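Local coordinates for protein - conserved hypothetical (Bacillus anthracis, PDB 4LES) that is of unknown function, a conserved hypothetical protein whose modelled part is rich in beta strands and probably forms a sandwich-like domain, at residues A[135-140]-A[181-186]. Sequence-based numbering, arbitrary orientation.
Sequences VDLVDE and YVINKE
Tyr181 lays its ring against Leu137 where two antiparallel beta sheets face each other, in a beta-sandwich-like packing. Strand 135-139 is an edge of a three-stranded sheet, strand 174-184 an edge of a four-stranded one. Their short segments run nearly parallel, 4° between directions, with axes 10.1 Å apart at closest approach, so side chains rather than backbone bonds join them. With CG anti to its carbonyl carbon (chi1 -48°), Tyr181 sends its ring back along strand 135-139 toward Val135, while Leu137 runs the other way, toward Ile183. Leu137 CB sits over one ring face in a CH-pi contact, 3.9 Å from the centroid and 19° off the ring normal, nearer the CE1 border than the ring centre. Farther along the side chain, Leu137 CD2 reaches the CD1 and CG side of the same ring. At the phenol end, a water in the ring plane at its edge is hydrogen-bonded to Tyr181 OH, 2.6 Å from its oxygen, and to Asp136 OD1, bridging the two strands through solvent. The carbonyl O of Val135 lies 3.3 Å from Tyr181 OH, at an angle too poor for a hydrogen bond. Ile183 returns to the interior, where its CG1 meets Leu137 CD2 at 4.0 Å; Tyr145 also touches Tyr181 and Ile183, and Trp193 packs on Leu137. Asn184 ends the strand as N-cap of helix 185-190, its side-chain OD1 accepting a hydrogen bond from Lys187 N.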
loop_
_atom_site.group_PDB
_atom_site.type_symbol
_atom_site.label_atom_id
_atom_site.label_comp_id
_atom_site.label_asym_id
_atom_site.label_seq_id
_atom_site.Cartn_x
_atom_site.Cartn_y
_atom_site.Cartn_z
ATOM N N VAL A 135 -6.107 4.867 1.245
ATOM C CA VAL A 135 -4.837 4.744 1.954
ATOM C C VAL A 135 -3.851 5.360 0.982
ATOM O O VAL A 135 -3.625 4.810 -0.083
ATOM C CB VAL A 135 -4.453 3.273 2.260
ATOM C CG1 VAL A 135 -3.081 3.210 2.915
ATOM C CG2 VAL A 135 -5.493 2.594 3.154
ATOM N N ASP A 136 -3.283 6.513 1.332
ATOM C CA ASP A 136 -2.356 7.201 0.444
ATOM C C ASP A 136 -1.013 7.529 1.063
ATOM O O ASP A 136 -0.915 7.831 2.236
ATOM C CB ASP A 136 -2.943 8.517 0.012
ATOM C CG ASP A 136 -4.219 8.357 -0.778
ATOM O OD1 ASP A 136 -4.286 7.511 -1.692
ATOM O OD2 ASP A 136 -5.141 9.091 -0.465
ATOM N N LEU A 137 0.005 7.458 0.215
ATOM C CA LEU A 137 1.337 7.843 0.545
ATOM C C LEU A 137 1.372 9.337 0.340
ATOM O O LEU A 137 0.998 9.823 -0.737
ATOM C CB LEU A 137 2.334 7.173 -0.377
ATOM C CG LEU A 137 3.774 7.601 -0.160
ATOM C CD1 LEU A 137 4.293 7.034 1.164
ATOM C CD2 LEU A 137 4.610 7.127 -1.330
ATOM N N VAL A 138 1.832 10.071 1.351
ATOM C CA VAL A 138 1.855 11.537 1.285
ATOM C C VAL A 138 3.191 12.072 1.740
ATOM O O VAL A 138 3.779 11.550 2.707
ATOM C CB VAL A 138 0.760 12.145 2.160
ATOM C CG1 VAL A 138 0.703 13.663 2.000
ATOM C CG2 VAL A 138 -0.584 11.543 1.801
ATOM N N ASP A 139 3.688 13.093 1.034
ATOM C CA ASP A 139 4.990 13.687 1.376
ATOM C C ASP A 139 4.812 14.885 2.294
ATOM O O ASP A 139 3.701 15.190 2.684
ATOM C CB ASP A 139 5.794 14.031 0.112
ATOM C CG ASP A 139 5.153 15.104 -0.757
ATOM O OD1 ASP A 139 4.369 15.948 -0.275
ATOM O OD2 ASP A 139 5.484 15.116 -1.954
ATOM N N GLU A 140 5.903 15.558 2.650
ATOM C CA GLU A 140 5.823 16.722 3.545
ATOM C C GLU A 140 5.163 17.953 2.866
ATOM O O GLU A 140 4.744 18.874 3.541
ATOM C CB GLU A 140 7.206 17.057 4.141
ATOM C CG GLU A 140 8.253 17.453 3.112
ATOM C CD GLU A 140 9.696 17.346 3.611
ATOM O OE1 GLU A 140 9.944 16.788 4.703
ATOM O OE2 GLU A 140 10.600 17.810 2.884
ATOM N N TYR A 181 3.861 2.633 -5.311
ATOM C CA TYR A 181 4.176 3.912 -5.936
ATOM C C TYR A 181 5.590 3.934 -6.487
ATOM O O TYR A 181 6.468 3.202 -6.028
ATOM C CB TYR A 181 4.015 5.039 -4.913
ATOM C CG TYR A 181 2.722 4.983 -4.132
ATOM C CD1 TYR A 181 2.624 4.222 -2.968
ATOM C CD2 TYR A 181 1.590 5.667 -4.561
ATOM C CE1 TYR A 181 1.443 4.169 -2.234
ATOM C CE2 TYR A 181 0.399 5.617 -3.829
ATOM C CZ TYR A 181 0.333 4.856 -2.670
ATOM O OH TYR A 181 -0.840 4.800 -1.937
ATOM N N VAL A 182 5.800 4.759 -7.507
ATOM C CA VAL A 182 7.117 4.947 -8.080
ATOM C C VAL A 182 7.527 6.349 -7.640
ATOM O O VAL A 182 6.923 7.326 -8.048
ATOM C CB VAL A 182 7.114 4.789 -9.614
ATOM C CG1 VAL A 182 8.460 5.190 -10.203
ATOM C CG2 VAL A 182 6.787 3.348 -9.984
ATOM N N ILE A 183 8.547 6.437 -6.793
ATOM C CA ILE A 183 8.963 7.700 -6.218
ATOM C C ILE A 183 10.431 7.990 -6.466
ATOM O O ILE A 183 11.234 7.066 -6.571
ATOM C CB ILE A 183 8.751 7.662 -4.679
ATOM C CG1 ILE A 183 7.300 7.343 -4.341
ATOM C CG2 ILE A 183 9.141 8.977 -4.024
ATOM C CD1 ILE A 183 6.318 8.397 -4.816
ATOM N N ASN A 184 10.777 9.276 -6.555
ATOM C CA ASN A 184 12.168 9.690 -6.700
ATOM C C ASN A 184 12.883 9.289 -5.425
ATOM O O ASN A 184 12.481 9.710 -4.338
ATOM C CB ASN A 184 12.265 11.197 -6.899
ATOM C CG ASN A 184 13.693 11.675 -7.108
ATOM O OD1 ASN A 184 14.589 11.432 -6.298
ATOM N ND2 ASN A 184 13.896 12.392 -8.188
ATOM N N LYS A 185 13.944 8.495 -5.553
ATOM C CA LYS A 185 14.646 7.984 -4.380
ATOM C C LYS A 185 15.199 9.080 -3.473
ATOM O O LYS A 185 14.982 9.056 -2.252
ATOM C CB LYS A 185 15.751 7.031 -4.786
ATOM C CG LYS A 185 16.365 6.335 -3.595
ATOM C CD LYS A 185 17.257 5.202 -4.027
ATOM C CE LYS A 185 17.749 4.423 -2.825
ATOM N NZ LYS A 185 18.444 3.181 -3.245
ATOM N N GLU A 186 15.895 10.049 -4.056
ATOM C CA GLU A 186 16.431 11.149 -3.260
ATOM C C GLU A 186 15.306 11.840 -2.484
ATOM O O GLU A 186 15.473 12.159 -1.320
ATOM C CB GLU A 186 17.173 12.164 -4.131
ATOM C CG GLU A 186 18.299 11.568 -4.960
ATOM C CD GLU A 186 19.093 12.614 -5.737
ATOM O OE1 GLU A 186 19.602 13.574 -5.114
ATOM O OE2 GLU A 186 19.240 12.462 -6.972
HETATM O O HOH W 1 -2.896 5.909 -3.067
#